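Long-range contacts in alpha-actinin-like protein 1 (PDB 5BVR), which binds actin filaments and helps to form and organise the actin ring, with roles in cytokinesis and septation in fission yeast: residues R14-W19 with R202-D208; I108-I112 with R218-T222; T156-C162 with N186-F191; L164-H168 with F231-D235; A190-A194 with Y223-Y227. One frame throughout, in Å; residues are numbered along the deposited sequence.

Contact 1: R14-W19 with R202-D208; sequences RTFTKW and RLIEVED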
# COMPACT_ATOMS: atom_id res chain seq x y z
N ARG A 14 -4.78 -6.37 6.86
CA ARG A 14 -5.79 -5.36 6.69
C ARG A 14 -5.33 -4.28 5.73
O ARG A 14 -6.10 -3.83 4.89
CB ARG A 14 -6.21 -4.79 8.04
CG ARG A 14 -7.08 -5.81 8.80
CD ARG A 14 -7.51 -5.29 10.16
NE ARG A 14 -6.40 -5.18 11.09
CZ ARG A 14 -5.82 -4.04 11.46
NH1 ARG A 14 -6.26 -2.86 11.01
NH2 ARG A 14 -4.82 -4.08 12.32
N THR A 15 -4.07 -3.89 5.82
CA THR A 15 -3.56 -2.82 4.97
C THR A 15 -3.51 -3.26 3.52
O THR A 15 -3.92 -2.51 2.60
CB THR A 15 -2.15 -2.38 5.42
OG1 THR A 15 -2.21 -1.90 6.77
CG2 THR A 15 -1.63 -1.28 4.56
N PHE A 16 -3.00 -4.46 3.29
CA PHE A 16 -2.94 -5.01 1.94
C PHE A 16 -4.34 -5.20 1.36
O PHE A 16 -4.52 -5.00 0.17
CB PHE A 16 -2.18 -6.34 1.91
CG PHE A 16 -0.66 -6.21 2.04
CD1 PHE A 16 -0.04 -4.99 2.38
CD2 PHE A 16 0.15 -7.33 1.86
CE1 PHE A 16 1.35 -4.91 2.51
CE2 PHE A 16 1.54 -7.25 2.00
CZ PHE A 16 2.14 -6.01 2.33
N THR A 17 -5.30 -5.61 2.18
CA THR A 17 -6.68 -5.75 1.72
C THR A 17 -7.22 -4.40 1.30
O THR A 17 -7.83 -4.26 0.24
CB THR A 17 -7.57 -6.36 2.81
OG1 THR A 17 -7.08 -7.66 3.12
CG2 THR A 17 -9.03 -6.46 2.37
N LYS A 18 -6.99 -3.37 2.11
CA LYS A 18 -7.48 -2.04 1.77
C LYS A 18 -6.81 -1.53 0.48
O LYS A 18 -7.49 -0.94 -0.38
CB LYS A 18 -7.26 -1.07 2.95
CG LYS A 18 -8.30 -1.25 4.06
CD LYS A 18 -8.02 -0.43 5.29
CE LYS A 18 -7.34 -1.27 6.35
NZ LYS A 18 -7.05 -0.55 7.62
N TRP A 19 -5.51 -1.79 0.31
CA TRP A 19 -4.80 -1.40 -0.90
C TRP A 19 -5.44 -2.11 -2.12
O TRP A 19 -5.75 -1.46 -3.12
CB TRP A 19 -3.31 -1.74 -0.77
CG TRP A 19 -2.58 -1.49 -2.04
CD1 TRP A 19 -2.05 -0.29 -2.47
CD2 TRP A 19 -2.31 -2.44 -3.06
NE1 TRP A 19 -1.43 -0.48 -3.69
CE2 TRP A 19 -1.61 -1.78 -4.08
CE3 TRP A 19 -2.59 -3.80 -3.21
CZ2 TRP A 19 -1.17 -2.44 -5.23
CZ3 TRP A 19 -2.16 -4.44 -4.34
CH2 TRP A 19 -1.47 -3.77 -5.34
N ARG A 202 -7.28 5.83 3.33
CA ARG A 202 -6.87 5.48 4.68
C ARG A 202 -6.50 4.00 4.75
O ARG A 202 -7.31 3.17 5.17
CB ARG A 202 -8.01 5.78 5.63
CG ARG A 202 -7.73 5.47 7.08
CD ARG A 202 -8.98 5.63 7.90
NE ARG A 202 -9.39 7.03 7.89
CZ ARG A 202 -9.00 7.93 8.79
NH1 ARG A 202 -8.21 7.58 9.80
NH2 ARG A 202 -9.41 9.18 8.69
N LEU A 203 -5.28 3.67 4.35
CA LEU A 203 -4.86 2.28 4.29
C LEU A 203 -4.49 1.68 5.64
O LEU A 203 -4.43 0.46 5.74
CB LEU A 203 -3.68 2.10 3.32
CG LEU A 203 -3.96 2.55 1.88
CD1 LEU A 203 -2.78 2.17 1.00
CD2 LEU A 203 -5.25 1.94 1.28
N ILE A 204 -4.18 2.53 6.63
CA ILE A 204 -3.80 2.07 7.96
C ILE A 204 -4.61 2.80 9.01
O ILE A 204 -4.98 3.95 8.84
CB ILE A 204 -2.29 2.23 8.23
CG1 ILE A 204 -1.85 3.69 8.12
CG2 ILE A 204 -1.50 1.37 7.29
CD1 ILE A 204 -0.36 3.89 8.41
N GLU A 205 -4.89 2.10 10.11
CA GLU A 205 -5.62 2.70 11.21
C GLU A 205 -4.62 3.40 12.12
O GLU A 205 -3.43 3.02 12.18
CB GLU A 205 -6.35 1.63 12.02
CG GLU A 205 -7.21 0.65 11.22
CD GLU A 205 -8.53 1.25 10.80
OE1 GLU A 205 -8.73 2.46 11.03
OE2 GLU A 205 -9.37 0.50 10.25
N VAL A 206 -5.08 4.43 12.81
CA VAL A 206 -4.23 5.13 13.75
C VAL A 206 -3.58 4.14 14.73
O VAL A 206 -2.36 4.20 14.98
CB VAL A 206 -5.03 6.22 14.50
CG1 VAL A 206 -4.26 6.75 15.70
CG2 VAL A 206 -5.40 7.34 13.52
N GLU A 207 -4.38 3.22 15.28
CA GLU A 207 -3.86 2.29 16.28
C GLU A 207 -2.85 1.31 15.70
O GLU A 207 -2.12 0.65 16.44
CB GLU A 207 -5.02 1.59 17.02
CG GLU A 207 -5.96 0.78 16.13
CD GLU A 207 -7.14 1.58 15.57
OE1 GLU A 207 -7.06 2.83 15.45
OE2 GLU A 207 -8.17 0.95 15.24
N ASP A 208 -2.78 1.21 14.37
CA ASP A 208 -1.84 0.28 13.76
C ASP A 208 -0.40 0.81 13.82
O ASP A 208 0.54 0.05 13.64
CB ASP A 208 -2.20 -0.01 12.30
CG ASP A 208 -3.54 -0.72 12.14
OD1 ASP A 208 -3.96 -1.42 13.08
OD2 ASP A 208 -4.15 -0.58 11.04
O HOH W 1 -8.59 -2.03 9.38
O HOH W 2 -4.49 -1.43 8.39
O HOH W 3 -7.68 2.09 7.71

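Contact 2: I108-I112 with R218-T222; sequences IWTLI and RSIMT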
# COMPACT_ATOMS: atom_id res chain seq x y z
N ILE A 108 1.16 -10.31 -2.62
CA ILE A 108 0.61 -8.98 -2.69
C ILE A 108 1.72 -7.95 -2.45
O ILE A 108 1.77 -6.93 -3.15
CB ILE A 108 -0.57 -8.79 -1.73
CG1 ILE A 108 -1.70 -9.72 -2.15
CG2 ILE A 108 -1.02 -7.33 -1.72
CD1 ILE A 108 -2.79 -9.81 -1.17
N TRP A 109 2.62 -8.20 -1.52
CA TRP A 109 3.73 -7.27 -1.33
C TRP A 109 4.57 -7.14 -2.61
O TRP A 109 4.93 -6.05 -3.01
CB TRP A 109 4.63 -7.68 -0.16
CG TRP A 109 5.84 -6.80 -0.07
CD1 TRP A 109 7.14 -7.19 -0.23
CD2 TRP A 109 5.87 -5.38 0.13
NE1 TRP A 109 7.98 -6.10 -0.12
CE2 TRP A 109 7.22 -4.98 0.10
CE3 TRP A 109 4.88 -4.41 0.34
CZ2 TRP A 109 7.61 -3.65 0.27
CZ3 TRP A 109 5.27 -3.10 0.52
CH2 TRP A 109 6.62 -2.73 0.49
N THR A 110 4.81 -8.25 -3.29
CA THR A 110 5.56 -8.21 -4.53
C THR A 110 4.88 -7.26 -5.54
O THR A 110 5.56 -6.50 -6.23
CB THR A 110 5.70 -9.64 -5.10
OG1 THR A 110 6.55 -10.38 -4.22
CG2 THR A 110 6.35 -9.63 -6.47
N LEU A 111 3.55 -7.31 -5.58
CA LEU A 111 2.77 -6.46 -6.48
C LEU A 111 2.80 -4.99 -6.03
O LEU A 111 2.94 -4.11 -6.85
CB LEU A 111 1.33 -6.97 -6.60
CG LEU A 111 1.18 -8.41 -7.10
CD1 LEU A 111 -0.28 -8.76 -7.19
CD2 LEU A 111 1.85 -8.59 -8.45
N ILE A 112 2.70 -4.75 -4.72
CA ILE A 112 2.79 -3.38 -4.21
C ILE A 112 4.16 -2.83 -4.56
O ILE A 112 4.31 -1.70 -5.04
CB ILE A 112 2.51 -3.36 -2.69
CG1 ILE A 112 1.04 -3.65 -2.44
CG2 ILE A 112 2.84 -1.97 -2.10
CD1 ILE A 112 0.71 -3.95 -0.97
N ARG A 218 6.09 -2.91 5.84
CA ARG A 218 5.46 -2.94 4.53
C ARG A 218 4.14 -2.17 4.51
O ARG A 218 3.84 -1.51 3.53
CB ARG A 218 5.24 -4.39 4.11
CG ARG A 218 6.56 -5.10 3.83
CD ARG A 218 6.42 -6.60 3.53
NE ARG A 218 7.73 -7.13 3.15
CZ ARG A 218 7.94 -8.35 2.66
NH1 ARG A 218 6.94 -9.20 2.48
NH2 ARG A 218 9.18 -8.70 2.33
N SER A 219 3.36 -2.25 5.58
CA SER A 219 2.14 -1.48 5.68
C SER A 219 2.41 0.03 5.62
O SER A 219 1.74 0.79 4.92
CB SER A 219 1.38 -1.84 6.95
OG SER A 219 1.03 -3.20 6.94
N ILE A 220 3.38 0.48 6.40
CA ILE A 220 3.73 1.89 6.42
C ILE A 220 4.18 2.32 5.03
O ILE A 220 3.74 3.36 4.53
CB ILE A 220 4.75 2.23 7.54
CG1 ILE A 220 4.04 2.12 8.89
CG2 ILE A 220 5.36 3.61 7.32
CD1 ILE A 220 5.00 2.17 10.06
N MET A 221 5.08 1.56 4.42
CA MET A 221 5.55 1.89 3.08
C MET A 221 4.39 2.00 2.09
O MET A 221 4.37 2.90 1.26
CB MET A 221 6.50 0.84 2.57
CG MET A 221 7.86 0.84 3.26
SD MET A 221 8.96 -0.46 2.65
CE MET A 221 9.04 0.10 0.96
N THR A 222 3.46 1.07 2.16
CA THR A 222 2.32 1.08 1.25
C THR A 222 1.54 2.39 1.38
O THR A 222 1.14 2.98 0.36
CB THR A 222 1.39 -0.12 1.51
OG1 THR A 222 2.13 -1.33 1.35
CG2 THR A 222 0.21 -0.15 0.54

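Contact 3: T156-C162 with N186-F191; sequences TNGLAFC and NMQLAF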
# COMPACT_ATOMS: atom_id res chain seq x y z
N THR A 156 5.85 6.64 14.13
CA THR A 156 4.90 6.25 15.16
C THR A 156 4.42 7.39 16.06
O THR A 156 3.43 7.24 16.75
CB THR A 156 5.45 5.09 16.02
OG1 THR A 156 6.65 5.50 16.70
CG2 THR A 156 5.72 3.85 15.14
N ASN A 157 5.07 8.55 16.00
CA ASN A 157 4.60 9.67 16.83
C ASN A 157 3.66 10.64 16.11
O ASN A 157 3.26 11.65 16.68
CB ASN A 157 5.76 10.42 17.51
CG ASN A 157 6.57 11.29 16.56
OD1 ASN A 157 6.17 11.54 15.44
ND2 ASN A 157 7.71 11.77 17.01
N GLY A 158 3.35 10.35 14.84
CA GLY A 158 2.40 11.18 14.09
C GLY A 158 2.98 12.39 13.37
O GLY A 158 2.35 12.92 12.45
N LEU A 159 4.16 12.83 13.79
CA LEU A 159 4.65 14.14 13.33
C LEU A 159 5.12 14.10 11.90
O LEU A 159 4.94 15.09 11.17
CB LEU A 159 5.76 14.68 14.22
CG LEU A 159 5.30 15.11 15.61
CD1 LEU A 159 6.51 15.52 16.47
CD2 LEU A 159 4.28 16.25 15.53
N ALA A 160 5.76 13.01 11.47
CA ALA A 160 6.23 12.95 10.08
C ALA A 160 5.05 13.07 9.09
O ALA A 160 5.15 13.78 8.09
CB ALA A 160 7.05 11.70 9.80
N PHE A 161 3.95 12.37 9.37
CA PHE A 161 2.76 12.48 8.53
C PHE A 161 2.26 13.93 8.53
O PHE A 161 1.95 14.47 7.46
CB PHE A 161 1.62 11.56 8.97
CG PHE A 161 1.88 10.10 8.71
CD1 PHE A 161 1.97 9.62 7.43
CD2 PHE A 161 1.99 9.21 9.76
CE1 PHE A 161 2.18 8.26 7.17
CE2 PHE A 161 2.19 7.83 9.50
CZ PHE A 161 2.30 7.38 8.21
N CYS A 162 2.19 14.54 9.71
CA CYS A 162 1.71 15.92 9.79
C CYS A 162 2.63 16.88 9.05
O CYS A 162 2.15 17.80 8.37
CB CYS A 162 1.56 16.39 11.23
SG CYS A 162 0.17 15.61 12.11
N ASN A 186 -2.60 13.76 16.71
CA ASN A 186 -1.87 14.25 15.54
C ASN A 186 -1.91 13.23 14.41
O ASN A 186 -2.09 13.59 13.26
CB ASN A 186 -0.45 14.60 15.93
CG ASN A 186 -0.40 15.80 16.86
OD1 ASN A 186 -1.39 16.55 16.98
ND2 ASN A 186 0.74 16.02 17.49
N MET A 187 -1.74 11.96 14.72
CA MET A 187 -1.87 10.88 13.73
C MET A 187 -3.25 10.91 13.08
O MET A 187 -3.41 10.81 11.86
CB MET A 187 -1.66 9.51 14.39
CG MET A 187 -1.46 8.34 13.41
SD MET A 187 0.19 8.30 12.72
CE MET A 187 1.12 7.73 14.16
N GLN A 188 -4.27 10.99 13.92
CA GLN A 188 -5.65 11.00 13.45
C GLN A 188 -5.88 12.21 12.54
O GLN A 188 -6.49 12.09 11.46
CB GLN A 188 -6.59 11.04 14.64
CG GLN A 188 -8.06 10.99 14.28
CD GLN A 188 -8.47 9.63 13.76
OE1 GLN A 188 -8.31 8.62 14.45
NE2 GLN A 188 -8.99 9.59 12.54
N LEU A 189 -5.38 13.36 12.95
CA LEU A 189 -5.50 14.59 12.16
C LEU A 189 -4.91 14.40 10.76
O LEU A 189 -5.56 14.68 9.75
CB LEU A 189 -4.81 15.75 12.89
CG LEU A 189 -4.95 17.11 12.23
CD1 LEU A 189 -6.38 17.62 12.32
CD2 LEU A 189 -3.98 18.10 12.87
N ALA A 190 -3.67 13.91 10.71
CA ALA A 190 -3.00 13.70 9.44
C ALA A 190 -3.79 12.73 8.56
O ALA A 190 -4.03 13.02 7.39
CB ALA A 190 -1.59 13.19 9.65
N PHE A 191 -4.19 11.59 9.10
CA PHE A 191 -4.89 10.60 8.29
C PHE A 191 -6.20 11.19 7.77
O PHE A 191 -6.57 10.92 6.62
CB PHE A 191 -5.18 9.33 9.10
CG PHE A 191 -3.96 8.51 9.42
CD1 PHE A 191 -2.66 8.93 9.12
CD2 PHE A 191 -4.12 7.28 10.03
CE1 PHE A 191 -1.56 8.11 9.44
CE2 PHE A 191 -3.03 6.49 10.35
CZ PHE A 191 -1.76 6.91 10.04
O HOH W 4 2.70 14.11 17.72

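Contact 4: L164-H168 with F231-D235; sequences LIHQH and FSTLD. With ZN (zinc ion), chain B.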
# COMPACT_ATOMS: atom_id res chain seq x y z
N LEU A 164 4.63 16.18 6.49
CA LEU A 164 4.49 15.99 5.05
C LEU A 164 3.31 16.78 4.52
O LEU A 164 3.41 17.42 3.48
CB LEU A 164 4.31 14.52 4.72
CG LEU A 164 5.57 13.65 4.65
CD1 LEU A 164 5.16 12.20 4.40
CD2 LEU A 164 6.52 14.11 3.58
N ILE A 165 2.19 16.73 5.22
CA ILE A 165 0.99 17.43 4.80
C ILE A 165 1.22 18.94 4.88
O ILE A 165 0.92 19.68 3.93
CB ILE A 165 -0.22 17.04 5.66
CG1 ILE A 165 -0.56 15.58 5.39
CG2 ILE A 165 -1.41 17.92 5.34
CD1 ILE A 165 -1.57 15.01 6.35
N HIS A 166 1.73 19.40 6.01
CA HIS A 166 1.96 20.83 6.19
C HIS A 166 2.87 21.44 5.11
O HIS A 166 2.60 22.55 4.60
CB HIS A 166 2.54 21.09 7.58
CG HIS A 166 2.90 22.52 7.83
ND1 HIS A 166 4.21 22.93 7.95
CD2 HIS A 166 2.14 23.62 7.99
CE1 HIS A 166 4.23 24.24 8.16
NE2 HIS A 166 2.99 24.68 8.21
N GLN A 167 3.96 20.77 4.77
CA GLN A 167 4.90 21.37 3.82
C GLN A 167 4.30 21.41 2.42
O GLN A 167 4.61 22.30 1.63
CB GLN A 167 6.27 20.69 3.82
CG GLN A 167 6.27 19.23 3.47
CD GLN A 167 6.26 18.99 1.99
OE1 GLN A 167 6.90 19.72 1.23
NE2 GLN A 167 5.56 17.93 1.57
N HIS A 168 3.39 20.48 2.14
CA HIS A 168 2.74 20.43 0.84
C HIS A 168 1.56 21.41 0.78
O HIS A 168 1.34 22.07 -0.26
CB HIS A 168 2.30 18.98 0.58
CG HIS A 168 1.37 18.81 -0.58
ND1 HIS A 168 1.76 18.93 -1.90
CD2 HIS A 168 0.05 18.55 -0.58
CE1 HIS A 168 0.70 18.70 -2.66
NE2 HIS A 168 -0.35 18.49 -1.89
N PHE A 231 0.86 13.67 -3.82
CA PHE A 231 1.49 14.98 -3.75
C PHE A 231 2.12 15.31 -5.10
O PHE A 231 2.00 16.43 -5.60
CB PHE A 231 2.56 15.05 -2.65
CG PHE A 231 2.04 15.07 -1.25
CD1 PHE A 231 0.70 14.92 -0.94
CD2 PHE A 231 2.94 15.28 -0.22
CE1 PHE A 231 0.27 14.97 0.39
CE2 PHE A 231 2.51 15.34 1.10
CZ PHE A 231 1.17 15.18 1.40
N SER A 232 2.86 14.35 -5.65
CA SER A 232 3.56 14.58 -6.90
C SER A 232 2.59 14.93 -8.03
O SER A 232 2.84 15.83 -8.83
CB SER A 232 4.41 13.39 -7.29
OG SER A 232 5.43 13.13 -6.33
N THR A 233 1.48 14.21 -8.10
CA THR A 233 0.49 14.45 -9.14
C THR A 233 -0.16 15.80 -8.96
O THR A 233 -0.31 16.56 -9.92
CB THR A 233 -0.56 13.33 -9.11
OG1 THR A 233 0.10 12.11 -9.44
CG2 THR A 233 -1.69 13.59 -10.10
N LEU A 234 -0.51 16.12 -7.72
CA LEU A 234 -1.17 17.38 -7.45
C LEU A 234 -0.25 18.57 -7.67
O LEU A 234 -0.73 19.67 -7.97
CB LEU A 234 -1.76 17.38 -6.04
CG LEU A 234 -2.97 16.46 -5.85
CD1 LEU A 234 -3.25 16.18 -4.35
CD2 LEU A 234 -4.19 17.04 -6.54
N ASP A 235 1.06 18.36 -7.52
CA ASP A 235 2.04 19.42 -7.70
C ASP A 235 2.49 19.64 -9.15
O ASP A 235 3.31 20.53 -9.39
CB ASP A 235 3.27 19.16 -6.83
CG ASP A 235 2.97 19.33 -5.36
OD1 ASP A 235 1.96 19.97 -4.99
OD2 ASP A 235 3.76 18.79 -4.56
ZN ZN B . 3.48 19.13 -2.64
O HOH W 5 5.04 17.78 -1.68
O HOH W 6 0.81 21.96 -3.01
O HOH W 7 4.06 21.03 -2.32

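Contact 5: A190-A194 with Y223-Y227; sequences AFDIA and YVAEY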
# COMPACT_ATOMS: atom_id res chain seq x y z
N ALA A 190 -3.67 13.91 10.71
CA ALA A 190 -3.00 13.70 9.44
C ALA A 190 -3.79 12.73 8.56
O ALA A 190 -4.03 13.02 7.39
CB ALA A 190 -1.59 13.19 9.65
N PHE A 191 -4.19 11.59 9.10
CA PHE A 191 -4.89 10.60 8.29
C PHE A 191 -6.20 11.19 7.77
O PHE A 191 -6.57 10.92 6.62
CB PHE A 191 -5.18 9.33 9.10
CG PHE A 191 -3.96 8.51 9.42
CD1 PHE A 191 -2.66 8.93 9.12
CD2 PHE A 191 -4.12 7.28 10.03
CE1 PHE A 191 -1.56 8.11 9.44
CE2 PHE A 191 -3.03 6.49 10.35
CZ PHE A 191 -1.76 6.91 10.04
N ASP A 192 -6.89 11.97 8.59
CA ASP A 192 -8.17 12.57 8.21
C ASP A 192 -7.99 13.62 7.12
O ASP A 192 -8.72 13.63 6.12
CB ASP A 192 -8.83 13.23 9.42
CG ASP A 192 -9.40 12.25 10.42
OD1 ASP A 192 -9.51 11.05 10.10
OD2 ASP A 192 -9.75 12.70 11.54
N ILE A 193 -7.03 14.50 7.30
CA ILE A 193 -6.78 15.54 6.32
C ILE A 193 -6.30 14.95 4.99
O ILE A 193 -6.79 15.34 3.93
CB ILE A 193 -5.77 16.56 6.84
CG1 ILE A 193 -6.40 17.35 8.00
CG2 ILE A 193 -5.35 17.51 5.75
CD1 ILE A 193 -5.40 18.22 8.74
N ALA A 194 -5.37 14.00 5.05
CA ALA A 194 -4.91 13.30 3.85
C ALA A 194 -6.07 12.72 3.06
O ALA A 194 -6.16 12.86 1.84
CB ALA A 194 -3.94 12.19 4.24
N TYR A 223 1.30 2.83 2.62
CA TYR A 223 0.53 4.02 2.88
C TYR A 223 1.33 5.30 2.51
O TYR A 223 0.81 6.19 1.82
CB TYR A 223 0.07 4.04 4.35
CG TYR A 223 -0.74 5.27 4.71
CD1 TYR A 223 -1.93 5.57 4.07
CD2 TYR A 223 -0.33 6.10 5.72
CE1 TYR A 223 -2.66 6.72 4.40
CE2 TYR A 223 -1.06 7.24 6.07
CZ TYR A 223 -2.21 7.54 5.42
OH TYR A 223 -2.92 8.67 5.74
N VAL A 224 2.60 5.36 2.90
CA VAL A 224 3.41 6.53 2.61
C VAL A 224 3.56 6.70 1.09
O VAL A 224 3.59 7.83 0.59
CB VAL A 224 4.78 6.42 3.29
CG1 VAL A 224 5.74 7.49 2.77
CG2 VAL A 224 4.61 6.54 4.80
N ALA A 225 3.64 5.60 0.34
CA ALA A 225 3.71 5.70 -1.13
C ALA A 225 2.51 6.47 -1.69
O ALA A 225 2.62 7.14 -2.74
CB ALA A 225 3.77 4.31 -1.77
N GLU A 226 1.35 6.40 -1.03
CA GLU A 226 0.17 7.15 -1.49
C GLU A 226 0.43 8.65 -1.41
O GLU A 226 -0.04 9.41 -2.26
CB GLU A 226 -1.10 6.84 -0.69
CG GLU A 226 -1.57 5.38 -0.79
CD GLU A 226 -2.28 5.04 -2.08
OE1 GLU A 226 -2.61 5.96 -2.85
OE2 GLU A 226 -2.51 3.83 -2.32
N TYR A 227 1.16 9.09 -0.38
CA TYR A 227 1.54 10.48 -0.26
C TYR A 227 2.44 10.91 -1.41
O TYR A 227 2.22 11.95 -2.03
CB TYR A 227 2.26 10.76 1.07
CG TYR A 227 1.35 10.78 2.29
CD1 TYR A 227 0.68 9.63 2.69
CD2 TYR A 227 1.21 11.91 3.06
CE1 TYR A 227 -0.15 9.66 3.81
CE2 TYR A 227 0.40 11.94 4.16
CZ TYR A 227 -0.27 10.81 4.54
OH TYR A 227 -1.07 10.88 5.65
O HOH W 8 -5.36 9.05 4.73

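Contact 1: R14-W19 with R202-D208
R14 meets D208 end-on, NH1 and NH2 each bonded to one carboxylate oxygen, with the guanidinium and carboxylate planes 50° apart. NH2 of R14 lies 2.9 Å from OD1 of D208; the oxygen sits in the guanidinium plane, yet the nitrogen approaches from above the carboxylate. NH1 of R14 is 3.1 Å from OD2 of D208 and meets the syn lone pair of that oxygen. OD2 of D208 also accepts the backbone N-H of E205 at 2.9 Å, so both halves of the acid are held and its rotation is fixed. One turn along helix 11-25, K18 crosses E205 at about a right angle. A bend at chi3 (-99°) swings its NZ to within 3.7 Å of OE2 of E205, a long salt bridge, and into a weak bond with the carbonyl O of L203. Three waters surround NZ and carry it to R14 and E205, to T15 and D208, and to the carbonyl of R202. T15, whose OG1 also bonds V11, lies alongside I204, while CD1 of L203 meets the indole edge of W19. This is a seam between the two calponin-homology (CH) domains of the actin-binding domain: the first CH helix faces the loop leading into helix 206-209 and the helix itself. Two bases on one side face two acids on the other, partly through water, which suggests that charge and hydration act beside the apolar packing of L203.

Contact 2: I108-I112 with R218-T222
Where the two CH domains of an actin-binding domain face each other, a tryptophan-arginine stack bridges helix 101-117 of the first and helix 217-234 of the second: R218 lies flat on W109. The guanidinium and indole planes differ by only 13°, and CD1 of W109 sits 3.2 Å from CZ of R218, over the middle of the guanidinium. The cation-pi contact is off-centre on the five-membered ring; it is CD of R218 that stands over the centroid, a CH-pi contact at 3.6 Å. R218 is extended from CG to NE and thus lies along the indole, its CB reaching the six-membered ring. With CG anti to the backbone N (chi1 174°), W109 reaches out across the gap between helices whose local axes pass 11.3 Å apart at 33°. In this tandem-CH arrangement the indole belongs to the actin-binding region, residues 88-112, and R218 also contributes with D216 to a zinc site. The far edge of the indole meets M221, whose CE is 3.8 Å from CH2 of W109, and SD adds an oblique Met-aromatic contact. OG1 of T222 lies at the same ring's edge, 3.7 Å from CZ3 of W109, and 3.6 Å from CG2 of I112. That hydroxyl is turned back onto its own helix, donating to the carbonyl O of R218 at 2.8 Å, while the backbone N of T222 reaches this oxygen from the opposite face of the carbonyl plane.

Contact 3: T156-C162 with N186-F191
ND2 of N186 is held twice: it donates to the backbone O of D179 and, at 2.7 Å, to a water that in turn donates to the backbone O of N157. The water thus joins helix 183-198 to the turn before helix 159-168, two neighbouring helices of the second CH domain. At that turn OD1 of N157 accepts the backbone N-H of L159 at 2.9 Å, an Asx turn with G158 in the N-cap position. G158 has a positive phi (87°), and a side chain there would be pressed against the carbonyl O of N157 and come close to the backbone N of M187, whose CA is 4.3 Å from CA of G158. Deeper in, F161 and F191 form a T-shaped pair, the edge of F191 toward the face of F161 with planes at 81°. CE1 of F191 stands 3.7 Å from CD2 of F161, off toward the rim of the ring. M187, modelled in two conformers, may add an oblique Met-aromatic contact in one of them. W155 and Y223 meet F161 as well. With an alanine here the ring would go, and F191 would probably lose the face its edge rests on, opening a gap beside A190 and Y223. CB of F161 packs against CB of A190 at 3.7 Å. C162 brings SG to 3.2 Å from the carbonyl O of N186 and 3.9 Å from CB of A190.

Contact 4: L164-H168 with F231-D235
F231 and H168 make the tight half of this contact, their rings stacked face to face with centroids 4.0 Å apart and planes at 7°. The overlap works both ways, since CB of H168 stands over the phenyl face and CB of F231 over the imidazole face, a pair of CH-pi contacts. F231 enters as a knob among L164, I165, Q167 and H168, its CE2 only 3.3 Å from the carbonyl O of L164. The carbonyl O of L164 accepts NE2 of Q167, in the carbonyl plane, at 2.9 Å, which ties the glutamine back to its own helix. I198 and I200 flank the phenyl ring too, so the last long helix of the second CH domain, 217-234, is packed against the end of helix 159-168 on this side. The outer half is watery and held by a zinc ion. With CG anti to the backbone N (chi1 168°), H168 presents ND1 to the metal at 1.9 Å, and OD2 of D235 binds it at 2.0 Å. Two waters complete the four ligands seen; the longer-bound one also accepts from NE2 of Q167. The imidazole and carboxylate planes stand 45° apart, with D235 at the ring edge. Over the imidazole face turned from F231 lies another water, which donates to the carbonyl O of H168 and to OD1 of D235. L234 and D235 are exposed here, close to the chain's end.

Contact 5: A190-A194 with Y223-Y227
Y223 turns the edge of its ring onto the face of F191, a T-shaped pair with centroids 5.0 Å apart and planes at 71°. CE2 of Y223 comes within 3.5 Å of CE1 of F191, and its OH passes beside CD1. With CG anti to the backbone N (chi1 180°), the tyrosine spans helices whose local axes lie 12.5 Å apart at 47°, helix 183-198 and helix 217-234 in the interior of the second CH domain. A turn later Y227 comes up next to it, CE1 lying over a face of the Y223 ring. Its OH rests 3.5 Å from CB of A194, small enough to let the phenol approach the helix. The two hydroxyls join in a relay: OH of Y227 donates to OH of Y223 at 2.9 Å, and OH of Y223 donates to a water at 2.7 Å that in turn donates a hydrogen bond to the backbone O of F191. A phenylalanine in place of Y223 would keep the ring but probably leave the Y227 hydroxyl without its acceptor and the water without its donor. The chain of bonds gives both buried hydroxyls a partner within an otherwise apolar interface, with the water carrying it on to the helix backbone.

How the contacts relate
From the N terminus, contact 1 closes the longest loop, bringing the first helix of CH1 to the loop before helix 206-209 of CH2 and to that helix. Contact 2 starts later and ends later, so it crosses contact 1; both join the two CH domains, and they touch where F16 packs on W109 and I112, and W19 on I112. The other three lie within CH2. Contact 3, joining 156-162 to 186-191, falls inside the spans of both interdomain contacts. Contact 5 begins on the stretch where contact 3 ends, sharing A190 and F191, and crosses contacts 1 and 2. Contact 4 encloses contact 5 and crosses contacts 1, 2 and 3, tying helix 159-168 to the end of helix 217-234.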